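Local coordinates for protein catechol 2,3-dioxygenase (Rhodococcus sp., PDB 2WL9) that probably catalyses the iron-dependent extradiol ring cleavage of catechols with dioxygen, a step in the breakdown of aromatic hydrocarbons, at residues 7-12 / 117-122; 47-52 / 99-104; 239-244 / 250-255; 285-288 / 294-297. All blocks are in the same frame, centred on the assembly; numbering follows the deposited sequence.

Contact 1 (7-12 / 117-122)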
loop_
_atom_site.group_PDB
_atom_site.type_symbol
_atom_site.label_atom_id
_atom_site.label_comp_id
_atom_site.label_asym_id
_atom_site.label_seq_id
_atom_site.Cartn_x
_atom_site.Cartn_y
_atom_site.Cartn_z
ATOM N N LEU C 7 -28.747 -9.812 7.869
ATOM C CA LEU C 7 -30.112 -9.988 7.408
ATOM C C LEU C 7 -30.059 -10.683 6.041
ATOM O O LEU C 7 -29.750 -10.053 5.033
ATOM C CB LEU C 7 -30.788 -8.636 7.286
ATOM C CG LEU C 7 -32.264 -8.597 6.905
ATOM C CD1 LEU C 7 -33.125 -9.291 7.941
ATOM C CD2 LEU C 7 -32.700 -7.145 6.728
ATOM N N GLY C 8 -30.344 -11.977 6.021
ATOM C CA GLY C 8 -30.134 -12.800 4.830
ATOM C C GLY C 8 -31.226 -12.671 3.784
ATOM O O GLY C 8 -30.935 -12.494 2.594
ATOM N N TYR C 9 -32.477 -12.783 4.221
ATOM C CA TYR C 9 -33.621 -12.726 3.309
ATOM C C TYR C 9 -34.881 -12.164 3.957
ATOM O O TYR C 9 -34.960 -12.027 5.179
ATOM C CB TYR C 9 -33.919 -14.100 2.675
ATOM C CG TYR C 9 -34.264 -15.224 3.640
ATOM C CD1 TYR C 9 -33.371 -16.272 3.848
ATOM C CD2 TYR C 9 -35.489 -15.255 4.321
ATOM C CE1 TYR C 9 -33.672 -17.321 4.714
ATOM C CE2 TYR C 9 -35.800 -16.299 5.199
ATOM C CZ TYR C 9 -34.888 -17.324 5.389
ATOM O OH TYR C 9 -35.175 -18.359 6.245
ATOM N N LEU C 10 -35.845 -11.824 3.109
ATOM C CA LEU C 10 -37.188 -11.450 3.526
ATOM C C LEU C 10 -38.194 -12.225 2.689
ATOM O O LEU C 10 -38.025 -12.373 1.479
ATOM C CB LEU C 10 -37.432 -9.955 3.314
ATOM C CG LEU C 10 -36.685 -8.922 4.145
ATOM C CD1 LEU C 10 -36.959 -7.537 3.575
ATOM C CD2 LEU C 10 -37.113 -8.996 5.614
ATOM N N GLY C 11 -39.223 -12.736 3.344
ATOM C CA GLY C 11 -40.385 -13.273 2.659
ATOM C C GLY C 11 -41.464 -12.218 2.732
ATOM O O GLY C 11 -41.689 -11.625 3.788
ATOM N N LEU C 12 -42.110 -11.971 1.599
ATOM C CA LEU C 12 -43.125 -10.938 1.487
ATOM C C LEU C 12 -44.423 -11.539 0.957
ATOM O O LEU C 12 -44.392 -12.426 0.101
ATOM C CB LEU C 12 -42.645 -9.849 0.522
ATOM C CG LEU C 12 -41.919 -8.566 0.958
ATOM C CD1 LEU C 12 -40.965 -8.718 2.143
ATOM C CD2 LEU C 12 -41.213 -7.913 -0.247
ATOM N N GLU C 117 -36.843 -15.860 11.405
ATOM C CA GLU C 117 -36.150 -17.117 11.103
ATOM C C GLU C 117 -34.646 -16.968 11.259
ATOM O O GLU C 117 -34.092 -15.908 10.968
ATOM C CB GLU C 117 -36.499 -17.608 9.699
ATOM C CG GLU C 117 -37.997 -17.544 9.394
ATOM C CD GLU C 117 -38.400 -18.323 8.151
ATOM O OE1 GLU C 117 -37.541 -18.566 7.282
ATOM O OE2 GLU C 117 -39.592 -18.694 8.048
ATOM N N ILE C 118 -33.998 -18.019 11.755
ATOM C CA ILE C 118 -32.535 -18.042 11.875
ATOM C C ILE C 118 -31.983 -19.272 11.143
ATOM O O ILE C 118 -32.397 -20.406 11.398
ATOM C CB ILE C 118 -32.056 -17.983 13.343
ATOM C CG1 ILE C 118 -32.747 -16.836 14.097
ATOM C CG2 ILE C 118 -30.543 -17.770 13.392
ATOM C CD1 ILE C 118 -32.931 -17.102 15.569
ATOM N N PHE C 119 -31.046 -19.033 10.231
ATOM C CA PHE C 119 -30.638 -20.054 9.277
ATOM C C PHE C 119 -29.150 -19.998 8.976
ATOM O O PHE C 119 -28.492 -18.982 9.239
ATOM C CB PHE C 119 -31.406 -19.851 7.963
ATOM C CG PHE C 119 -30.887 -18.705 7.126
ATOM C CD1 PHE C 119 -29.965 -18.931 6.108
ATOM C CD2 PHE C 119 -31.323 -17.405 7.357
ATOM C CE1 PHE C 119 -29.488 -17.872 5.318
ATOM C CE2 PHE C 119 -30.851 -16.333 6.582
ATOM C CZ PHE C 119 -29.933 -16.570 5.553
ATOM N N TYR C 120 -28.640 -21.077 8.393
ATOM C CA TYR C 120 -27.284 -21.120 7.828
ATOM C C TYR C 120 -27.311 -21.821 6.466
ATOM O O TYR C 120 -28.240 -22.573 6.164
ATOM C CB TYR C 120 -26.304 -21.855 8.771
ATOM C CG TYR C 120 -26.490 -23.363 8.806
ATOM C CD1 TYR C 120 -25.804 -24.193 7.910
ATOM C CD2 TYR C 120 -27.365 -23.958 9.720
ATOM C CE1 TYR C 120 -25.984 -25.568 7.925
ATOM C CE2 TYR C 120 -27.550 -25.335 9.743
ATOM C CZ TYR C 120 -26.859 -26.132 8.839
ATOM O OH TYR C 120 -27.038 -27.488 8.860
ATOM N N GLY C 121 -26.276 -21.584 5.661
ATOM C CA GLY C 121 -26.119 -22.258 4.371
ATOM C C GLY C 121 -27.106 -21.837 3.292
ATOM O O GLY C 121 -27.899 -22.663 2.818
ATOM N N PRO C 122 -27.059 -20.559 2.871
ATOM C CA PRO C 122 -27.899 -20.155 1.743
ATOM C C PRO C 122 -27.473 -20.867 0.469
ATOM O O PRO C 122 -26.282 -21.170 0.299
ATOM C CB PRO C 122 -27.599 -18.662 1.600
ATOM C CG PRO C 122 -26.219 -18.511 2.161
ATOM C CD PRO C 122 -26.203 -19.447 3.332
#

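Contact 2 (47-52 / 99-104)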
loop_
_atom_site.group_PDB
_atom_site.type_symbol
_atom_site.label_atom_id
_atom_site.label_comp_id
_atom_site.label_asym_id
_atom_site.label_seq_id
_atom_site.Cartn_x
_atom_site.Cartn_y
_atom_site.Cartn_z
ATOM N N ARG C 47 -25.008 -13.137 -5.821
ATOM C CA ARG C 47 -24.715 -14.560 -6.044
ATOM C C ARG C 47 -25.787 -15.526 -5.507
ATOM O O ARG C 47 -26.034 -16.577 -6.105
ATOM C CB ARG C 47 -23.395 -14.915 -5.373
ATOM C CG ARG C 47 -22.143 -14.900 -6.236
ATOM C CD ARG C 47 -21.043 -15.706 -5.506
ATOM N NE ARG C 47 -21.161 -15.517 -4.059
ATOM C CZ ARG C 47 -20.761 -16.376 -3.121
ATOM N NH1 ARG C 47 -20.170 -17.529 -3.431
ATOM N NH2 ARG C 47 -20.954 -16.067 -1.850
ATOM N N TRP C 48 -26.378 -15.188 -4.360
ATOM C CA TRP C 48 -27.397 -16.027 -3.719
ATOM C C TRP C 48 -28.558 -16.281 -4.665
ATOM O O TRP C 48 -28.937 -15.400 -5.438
ATOM C CB TRP C 48 -27.965 -15.345 -2.471
ATOM C CG TRP C 48 -27.048 -15.233 -1.286
ATOM C CD1 TRP C 48 -25.676 -15.099 -1.290
ATOM C CD2 TRP C 48 -27.453 -15.166 0.087
ATOM N NE1 TRP C 48 -25.209 -15.004 0.004
ATOM C CE2 TRP C 48 -26.279 -15.035 0.865
ATOM C CE3 TRP C 48 -28.697 -15.235 0.737
ATOM C CZ2 TRP C 48 -26.314 -14.954 2.269
ATOM C CZ3 TRP C 48 -28.733 -15.159 2.130
ATOM C CH2 TRP C 48 -27.547 -15.020 2.881
ATOM N N HIS C 49 -29.126 -17.482 -4.597
ATOM C CA HIS C 49 -30.333 -17.796 -5.357
ATOM C C HIS C 49 -31.330 -16.638 -5.254
ATOM O O HIS C 49 -31.889 -16.204 -6.273
ATOM C CB HIS C 49 -30.963 -19.097 -4.850
ATOM C CG HIS C 49 -32.294 -19.394 -5.464
ATOM N ND1 HIS C 49 -33.485 -19.069 -4.850
ATOM C CD2 HIS C 49 -32.625 -19.972 -6.644
ATOM C CE1 HIS C 49 -34.492 -19.439 -5.619
ATOM N NE2 HIS C 49 -33.997 -19.996 -6.710
ATOM N N HIS C 50 -31.520 -16.120 -4.038
ATOM C CA HIS C 50 -32.433 -14.992 -3.807
ATOM C C HIS C 50 -32.169 -14.260 -2.491
ATOM O O HIS C 50 -31.584 -14.827 -1.559
ATOM C CB HIS C 50 -33.893 -15.470 -3.811
ATOM C CG HIS C 50 -34.252 -16.298 -2.617
ATOM N ND1 HIS C 50 -33.995 -17.648 -2.547
ATOM C CD2 HIS C 50 -34.826 -15.962 -1.439
ATOM C CE1 HIS C 50 -34.400 -18.112 -1.380
ATOM N NE2 HIS C 50 -34.902 -17.109 -0.685
ATOM N N ARG C 51 -32.630 -13.006 -2.420
ATOM C CA ARG C 51 -32.670 -12.274 -1.153
ATOM C C ARG C 51 -34.112 -12.064 -0.677
ATOM O O ARG C 51 -34.355 -11.826 0.508
ATOM C CB ARG C 51 -31.966 -10.908 -1.249
ATOM C CG ARG C 51 -30.491 -10.894 -1.726
ATOM C CD ARG C 51 -29.606 -12.019 -1.181
ATOM N NE ARG C 51 -29.355 -11.932 0.250
ATOM C CZ ARG C 51 -28.158 -11.801 0.830
ATOM N NH1 ARG C 51 -27.038 -11.741 0.125
ATOM N NH2 ARG C 51 -28.087 -11.750 2.148
ATOM N N ILE C 52 -35.061 -12.119 -1.605
ATOM C CA ILE C 52 -36.468 -11.880 -1.291
ATOM C C ILE C 52 -37.352 -12.917 -1.978
ATOM O O ILE C 52 -37.149 -13.237 -3.147
ATOM C CB ILE C 52 -36.930 -10.431 -1.690
ATOM C CG1 ILE C 52 -36.003 -9.364 -1.090
ATOM C CG2 ILE C 52 -38.377 -10.158 -1.236
ATOM C CD1 ILE C 52 -36.227 -7.935 -1.625
ATOM N N GLU C 99 -37.253 -25.511 1.379
ATOM C CA GLU C 99 -38.210 -24.501 0.935
ATOM C C GLU C 99 -37.587 -23.096 0.912
ATOM O O GLU C 99 -37.652 -22.388 -0.104
ATOM C CB GLU C 99 -39.463 -24.525 1.822
ATOM C CG GLU C 99 -40.649 -23.831 1.188
ATOM C CD GLU C 99 -41.775 -23.549 2.167
ATOM O OE1 GLU C 99 -41.652 -23.887 3.367
ATOM O OE2 GLU C 99 -42.792 -22.978 1.727
ATOM N N ARG C 100 -36.972 -22.713 2.025
ATOM C CA ARG C 100 -36.288 -21.421 2.161
ATOM C C ARG C 100 -34.970 -21.345 1.375
ATOM O O ARG C 100 -34.336 -20.283 1.315
ATOM C CB ARG C 100 -36.021 -21.128 3.645
ATOM C CG ARG C 100 -37.277 -20.993 4.513
ATOM C CD ARG C 100 -38.073 -19.721 4.208
ATOM N NE ARG C 100 -39.116 -19.529 5.213
ATOM C CZ ARG C 100 -40.403 -19.831 5.052
ATOM N NH1 ARG C 100 -40.855 -20.309 3.897
ATOM N NH2 ARG C 100 -41.248 -19.627 6.050
ATOM N N ARG C 101 -34.579 -22.461 0.763
ATOM C CA ARG C 101 -33.275 -22.635 0.076
ATOM C C ARG C 101 -32.087 -22.428 1.020
ATOM O O ARG C 101 -31.150 -21.674 0.718
ATOM C CB ARG C 101 -33.130 -21.750 -1.178
ATOM C CG ARG C 101 -34.334 -21.677 -2.087
ATOM C CD ARG C 101 -34.757 -23.044 -2.596
ATOM N NE ARG C 101 -35.843 -22.889 -3.553
ATOM C CZ ARG C 101 -35.662 -22.711 -4.856
ATOM N NH1 ARG C 101 -34.434 -22.683 -5.368
ATOM N NH2 ARG C 101 -36.717 -22.559 -5.650
ATOM N N VAL C 102 -32.140 -23.107 2.160
ATOM C CA VAL C 102 -31.080 -23.059 3.170
ATOM C C VAL C 102 -30.768 -24.477 3.645
ATOM O O VAL C 102 -31.482 -25.429 3.303
ATOM C CB VAL C 102 -31.452 -22.162 4.390
ATOM C CG1 VAL C 102 -31.676 -20.719 3.956
ATOM C CG2 VAL C 102 -32.675 -22.719 5.154
ATOM N N LEU C 103 -29.703 -24.618 4.427
ATOM C CA LEU C 103 -29.328 -25.930 4.946
ATOM C C LEU C 103 -29.981 -26.286 6.275
ATOM O O LEU C 103 -30.305 -27.451 6.517
ATOM C CB LEU C 103 -27.816 -26.037 5.091
ATOM C CG LEU C 103 -26.967 -26.068 3.824
ATOM C CD1 LEU C 103 -25.510 -26.157 4.246
ATOM C CD2 LEU C 103 -27.346 -27.238 2.909
ATOM N N GLY C 104 -30.139 -25.287 7.136
ATOM C CA GLY C 104 -30.739 -25.478 8.452
ATOM C C GLY C 104 -31.453 -24.216 8.872
ATOM O O GLY C 104 -31.071 -23.112 8.469
HETATM O O HOH W 1 -35.614 -17.979 1.906
#

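Contact 3 (239-244 / 250-255)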
loop_
_atom_site.group_PDB
_atom_site.type_symbol
_atom_site.label_atom_id
_atom_site.label_comp_id
_atom_site.label_asym_id
_atom_site.label_seq_id
_atom_site.Cartn_x
_atom_site.Cartn_y
_atom_site.Cartn_z
ATOM N N LEU C 239 -40.035 10.702 1.125
ATOM C CA LEU C 239 -38.899 11.526 1.522
ATOM C C LEU C 239 -37.953 11.661 0.335
ATOM O O LEU C 239 -37.528 10.661 -0.249
ATOM C CB LEU C 239 -38.176 10.935 2.745
ATOM C CG LEU C 239 -38.946 10.788 4.071
ATOM C CD1 LEU C 239 -38.212 9.859 5.040
ATOM C CD2 LEU C 239 -39.236 12.132 4.738
ATOM N N GLN C 240 -37.647 12.904 -0.030
ATOM C CA GLN C 240 -36.749 13.193 -1.146
ATOM C C GLN C 240 -35.314 12.751 -0.819
ATOM O O GLN C 240 -35.019 12.374 0.324
ATOM C CB GLN C 240 -36.788 14.686 -1.487
ATOM C CG GLN C 240 -38.199 15.243 -1.685
ATOM C CD GLN C 240 -38.213 16.714 -2.079
ATOM O OE1 GLN C 240 -37.308 17.470 -1.743
ATOM N NE2 GLN C 240 -39.254 17.122 -2.792
ATOM N N ILE C 241 -34.439 12.793 -1.823
ATOM C CA ILE C 241 -33.021 12.482 -1.632
ATOM C C ILE C 241 -32.449 13.275 -0.459
ATOM O O ILE C 241 -32.731 14.465 -0.302
ATOM C CB ILE C 241 -32.177 12.769 -2.904
ATOM C CG1 ILE C 241 -32.680 11.947 -4.096
ATOM C CG2 ILE C 241 -30.695 12.466 -2.652
ATOM C CD1 ILE C 241 -32.173 12.450 -5.449
ATOM N N GLY C 242 -31.667 12.592 0.374
ATOM C CA GLY C 242 -30.952 13.228 1.472
ATOM C C GLY C 242 -30.069 12.269 2.247
ATOM O O GLY C 242 -29.722 11.182 1.762
ATOM N N LYS C 243 -29.704 12.680 3.458
ATOM C CA LYS C 243 -28.811 11.902 4.304
ATOM C C LYS C 243 -29.225 11.952 5.763
ATOM O O LYS C 243 -29.357 13.033 6.342
ATOM C CB LYS C 243 -27.376 12.421 4.206
ATOM C CG LYS C 243 -26.616 11.969 2.996
ATOM C CD LYS C 243 -25.134 12.098 3.266
ATOM C CE LYS C 243 -24.314 11.742 2.049
ATOM N NZ LYS C 243 -22.916 12.197 2.243
ATOM N N HIS C 244 -29.414 10.774 6.350
ATOM C CA HIS C 244 -29.569 10.647 7.791
ATOM C C HIS C 244 -28.201 10.850 8.443
ATOM O O HIS C 244 -27.172 10.528 7.844
ATOM C CB HIS C 244 -30.102 9.261 8.155
ATOM C CG HIS C 244 -31.432 8.937 7.552
ATOM N ND1 HIS C 244 -32.586 9.618 7.880
ATOM C CD2 HIS C 244 -31.798 7.984 6.662
ATOM C CE1 HIS C 244 -33.600 9.113 7.201
ATOM N NE2 HIS C 244 -33.150 8.119 6.457
ATOM N N LEU C 250 -26.709 8.329 1.136
ATOM C CA LEU C 250 -27.535 9.147 0.244
ATOM C C LEU C 250 -28.718 8.330 -0.259
ATOM O O LEU C 250 -28.538 7.399 -1.046
ATOM C CB LEU C 250 -26.711 9.671 -0.936
ATOM C CG LEU C 250 -27.338 10.808 -1.743
ATOM C CD1 LEU C 250 -27.453 12.069 -0.888
ATOM C CD2 LEU C 250 -26.518 11.090 -2.991
ATOM N N THR C 251 -29.924 8.677 0.193
ATOM C CA THR C 251 -31.103 7.829 -0.049
ATOM C C THR C 251 -32.381 8.623 -0.278
ATOM O O THR C 251 -32.480 9.776 0.120
ATOM C CB THR C 251 -31.398 6.875 1.144
ATOM O OG1 THR C 251 -32.058 7.599 2.196
ATOM C CG2 THR C 251 -30.142 6.195 1.694
ATOM N N PHE C 252 -33.362 7.992 -0.922
ATOM C CA PHE C 252 -34.722 8.513 -0.934
ATOM C C PHE C 252 -35.687 7.392 -0.542
ATOM O O PHE C 252 -35.303 6.222 -0.541
ATOM C CB PHE C 252 -35.074 9.158 -2.285
ATOM C CG PHE C 252 -35.188 8.190 -3.423
ATOM C CD1 PHE C 252 -36.440 7.766 -3.862
ATOM C CD2 PHE C 252 -34.054 7.718 -4.080
ATOM C CE1 PHE C 252 -36.558 6.879 -4.921
ATOM C CE2 PHE C 252 -34.167 6.827 -5.143
ATOM C CZ PHE C 252 -35.425 6.409 -5.563
ATOM N N TYR C 253 -36.915 7.756 -0.183
ATOM C CA TYR C 253 -37.937 6.792 0.223
ATOM C C TYR C 253 -39.127 6.887 -0.723
ATOM O O TYR C 253 -39.714 7.964 -0.869
ATOM C CB TYR C 253 -38.429 7.097 1.641
ATOM C CG TYR C 253 -37.452 6.828 2.769
ATOM C CD1 TYR C 253 -37.641 5.744 3.623
ATOM C CD2 TYR C 253 -36.369 7.677 3.009
ATOM C CE1 TYR C 253 -36.769 5.490 4.681
ATOM C CE2 TYR C 253 -35.483 7.435 4.072
ATOM C CZ TYR C 253 -35.697 6.336 4.907
ATOM O OH TYR C 253 -34.844 6.061 5.962
ATOM N N CYS C 254 -39.498 5.763 -1.338
ATOM C CA CYS C 254 -40.587 5.730 -2.315
ATOM C C CYS C 254 -41.525 4.542 -2.103
ATOM O O CYS C 254 -41.138 3.543 -1.498
ATOM C CB CYS C 254 -40.039 5.730 -3.749
ATOM S SG CYS C 254 -39.150 4.229 -4.271
ATOM N N ALA C 255 -42.752 4.662 -2.610
ATOM C CA ALA C 255 -43.770 3.611 -2.482
ATOM C C ALA C 255 -43.452 2.376 -3.314
ATOM O O ALA C 255 -42.920 2.479 -4.416
ATOM C CB ALA C 255 -45.144 4.148 -2.869
#

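Contact 4 (285-288 / 294-297)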
loop_
_atom_site.group_PDB
_atom_site.type_symbol
_atom_site.label_atom_id
_atom_site.label_comp_id
_atom_site.label_asym_id
_atom_site.label_seq_id
_atom_site.Cartn_x
_atom_site.Cartn_y
_atom_site.Cartn_z
ATOM N N HIS C 285 -34.031 14.818 2.423
ATOM C CA HIS C 285 -35.054 14.014 3.110
ATOM C C HIS C 285 -36.268 14.864 3.486
ATOM O O HIS C 285 -36.909 14.651 4.524
ATOM C CB HIS C 285 -34.480 13.307 4.346
ATOM C CG HIS C 285 -33.666 12.093 4.029
ATOM N ND1 HIS C 285 -33.820 11.376 2.863
ATOM C CD2 HIS C 285 -32.716 11.447 4.745
ATOM C CE1 HIS C 285 -32.984 10.354 2.865
ATOM N NE2 HIS C 285 -32.308 10.370 3.999
ATOM N N ASP C 286 -36.560 15.839 2.634
ATOM C CA ASP C 286 -37.721 16.701 2.805
ATOM C C ASP C 286 -38.972 15.872 2.582
ATOM O O ASP C 286 -39.004 15.019 1.690
ATOM C CB ASP C 286 -37.669 17.846 1.799
ATOM C CG ASP C 286 -36.340 18.572 1.826
ATOM O OD1 ASP C 286 -36.127 19.370 2.765
ATOM O OD2 ASP C 286 -35.506 18.329 0.920
ATOM N N ASN C 287 -39.985 16.116 3.410
ATOM C CA ASN C 287 -41.260 15.419 3.304
ATOM C C ASN C 287 -41.989 15.791 2.025
ATOM O O ASN C 287 -42.102 16.966 1.687
ATOM C CB ASN C 287 -42.140 15.706 4.523
ATOM C CG ASN C 287 -41.506 15.236 5.818
ATOM O OD1 ASN C 287 -40.660 15.922 6.396
ATOM N ND2 ASN C 287 -41.908 14.060 6.278
ATOM N N GLU C 288 -42.460 14.778 1.308
ATOM C CA GLU C 288 -43.230 14.986 0.093
ATOM C C GLU C 288 -44.591 14.296 0.252
ATOM O O GLU C 288 -45.422 14.757 1.041
ATOM C CB GLU C 288 -42.442 14.474 -1.118
ATOM C CG GLU C 288 -42.898 14.987 -2.483
ATOM C CD GLU C 288 -41.942 14.586 -3.601
ATOM O OE1 GLU C 288 -40.723 14.479 -3.339
ATOM O OE2 GLU C 288 -42.404 14.374 -4.744
ATOM N N LEU C 294 -43.777 8.013 7.806
ATOM C CA LEU C 294 -42.544 8.763 7.950
ATOM C C LEU C 294 -42.821 10.227 7.692
ATOM O O LEU C 294 -42.104 10.880 6.999
ATOM C CB LEU C 294 -41.463 8.266 7.003
ATOM C CG LEU C 294 -40.807 6.913 7.263
ATOM C CD1 LEU C 294 -39.940 6.486 6.154
ATOM C CD2 LEU C 294 -40.025 6.848 8.514
ATOM N N ASP C 295 -43.872 10.742 8.280
ATOM C CA ASP C 295 -44.269 12.112 8.078
ATOM C C ASP C 295 -43.599 13.060 9.051
ATOM O O ASP C 295 -43.879 14.227 9.100
ATOM C CB ASP C 295 -45.765 12.239 8.048
ATOM C CG ASP C 295 -46.328 11.689 6.811
ATOM O OD1 ASP C 295 -45.630 11.729 5.837
ATOM O OD2 ASP C 295 -47.423 11.207 6.815
ATOM N N ILE C 296 -42.733 12.514 9.860
ATOM C CA ILE C 296 -42.016 13.273 10.840
ATOM C C ILE C 296 -41.015 14.310 10.243
ATOM O O ILE C 296 -40.495 14.114 9.178
ATOM C CB ILE C 296 -41.467 12.292 11.909
ATOM C CG1 ILE C 296 -40.621 12.987 12.920
ATOM C CG2 ILE C 296 -40.830 11.072 11.331
ATOM C CD1 ILE C 296 -41.399 13.393 14.074
ATOM N N PRO C 297 -40.798 15.438 10.896
ATOM C CA PRO C 297 -39.876 16.434 10.355
ATOM C C PRO C 297 -38.472 16.032 10.745
ATOM O O PRO C 297 -38.132 16.054 11.865
ATOM C CB PRO C 297 -40.291 17.729 11.079
ATOM C CG PRO C 297 -41.146 17.329 12.137
ATOM C CD PRO C 297 -41.822 16.074 11.716
#

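Contact 1 (7-12 / 117-122)
Tyr9 and Phe119 meet because both rings lean back over their own main chains: in each residue CG stands between the backbone N and the carbonyl carbon (chi1 60° in Tyr9, 76° in Phe119). The two belong to strands 6-14 and 115-120, which flank strand 61-68 in the mixed sheet of the N-terminal VOC module, so the contact reaches across the strand between them. In the first strand Gly8 and Tyr9 both face Gly66 across a classic beta bulge.

The rings form an offset stack, with centroids 4.8 Å apart and planes tilted by 30°. Tyr9 CE1 lies over one face of Phe119, toward the rim, and comes within 3.5 Å of Phe119 CE2. The side chains run past one another in opposite directions. Gly8, with no side chain to intervene, lets the edge of the Phe119 ring come close: its CA is 3.8 Å from Phe119 CZ, near the ring plane.

At the far end of Tyr9 the hydroxyl finds a carboxylate. The carboxylate of Glu117 stands almost perpendicular to the Tyr9 ring, and its second oxygen, OE2, makes a salt bridge with Arg100. Tyr9 and Glu117 are both buried, so this bond satisfies a polar pair inside the module: Tyr9 OH donates to Glu117 OE1 over 2.6 Å, approaching that oxygen nearly along its C-O axis.

Contact 2 (47-52 / 99-104)
His49 and His50, in the loop between strands 40-44 and 52-56, receive the end of helix 94-100, which closes in a Schellman motif: Arg101 has positive phi (60°), and two bonds run back into the last helical turn. The join lies within the N-terminal VOC module.

The first kind of interaction is face-on packing. The guanidinium of Arg101 lies over one face of the His49 ring, toward its rim, with the two planes 35° apart. Arg101 NH1 is the atom that comes nearest, 3.0 Å from His49 NE2. A bend at chi2 (-58°) folds the arginine so that its flat end reaches this face. The polar ends share an outside partner: OD2 of Asp35 takes a salt bridge from Arg101 NH2 and a hydrogen bond from His49 NE2, which would tend to hold ring and guanidinium together.

Van der Waals contact comes next. His50 offers an edge instead of a face, and its CE1 touches Arg101 CG at 3.6 Å, near the plane of the ring.

Hydrogen bonds complete the set. The neighbouring histidines are joined through their ND1 atoms, His49 to His50, at 2.8 Å and nearly straight, which fixes how the two rings are turned. On the other side of His50, a single water spans the gap between segments: it sits 2.8 Å from His50 NE2 and donates to Arg100 O at 2.7 Å.

Contact 3 (239-244 / 250-255)
Tyr253 carries Leu239 on one face of its ring and His244 at its edge. Leu239 CD1 makes a CH-pi contact, 3.9 Å from the ring centroid; the two side chains lie side by side and point the same way. His244 arrives from the opposite direction, rim to rim with planes 79° apart, and its NE2 is hydrogen-bonded to Tyr253 OH at 2.7 Å. Neither ring covers the other.

Beneath these side chains the backbones pair antiparallel. Tyr253 N gives a straight bond to Leu239 O (3.0 Å), while the return bond from Leu239 N is weak. Further along, Thr251 N reaches Gly242 O at 3.0 Å. Between the two pairs the register slips by one residue, a beta bulge that pushes Ile241 out of step; its CG2 packs on Leu250 CD1 at 3.7 Å, while Phe252 CB sits by its N.

Thr251 lies on the same face as Leu239 and Tyr253 and hydrogen-bonds Glu263, an iron ligand, from the second shell. The nearest side-chain atom of Tyr253 is about 3 Å from the bound iron. This bulged hairpin thus contributes Tyr253 to the iron site, whose two histidines, His149 and His212, and one carboxylate, Glu263, are those of type I extradiol dioxygenases.

Contact 4 (285-288 / 294-297)
Asn287 does most of the work here, reaching across to the backbone of Asp295, Ile296 and Pro297. Both segments are irregular and follow strand 283-284, so this is a loop-to-loop contact near the C-terminus, at the surface of the chain and beside the bulged hairpin that pairs 239-244 with 250-255.

The amide of Asn287 extends with CG beside its backbone N and anti to the carbonyl carbon (chi1 -61°), which carries ND2 in among the carbonyls of the opposite loop. One of them is bound: ND2 donates to Ile296 O. That oxygen lies close to the amide plane of Asn287, yet ND2 sits above the carbonyl plane of Ile296, 47° out of it, and the bond is bent. Leu294 O is also near ND2, at 3.3 Å, and Asp295 O is 3.4 Å from ND2, both at angles too poor for hydrogen bonds. With Ile296 O these put three carbonyl oxygens near ND2, which suits an NH2 there, although Asn287 OD1 also lies 3.3 Å from Ile296 O, two acceptors that make no bond.

Asp295 contributes mainly its main chain; its carboxylate OD2 accepts a bond from Gly291 N. Pro297 CA is 4.1 Å from Asn287 OD1. Leu294 and Asn287 both rest on Leu239, tying the loops to the hairpin. The single hydrogen bond between the segments, Asn287 ND2 to Ile296 O, spans 3.2 Å with an angle of 148° at the hydrogen.

In the fold
The four contacts fall into two pairs on opposite sides of the chain's centre. Contacts 1 and 2, with centres 7 Å apart, belong to the N-terminal module; contact 2 is nested inside the loop that contact 1 closes, and Gly8 O meets Arg51 NE at 2.9 Å. Both also touch the second subunit. Contacts 3 and 4, with centres 9 Å apart, lie on the iron side: Ile241 O meets His285 N at 3.0 Å, and Gln240 O meets His285 ND1 at 3.0 Å. Contact 3 supplies an iron-site residue, whereas in contact 4 the Leu294 side chain stays about 7 Å from the metal. Contacts 1 and 3 have centres 26 Å apart and do not touch.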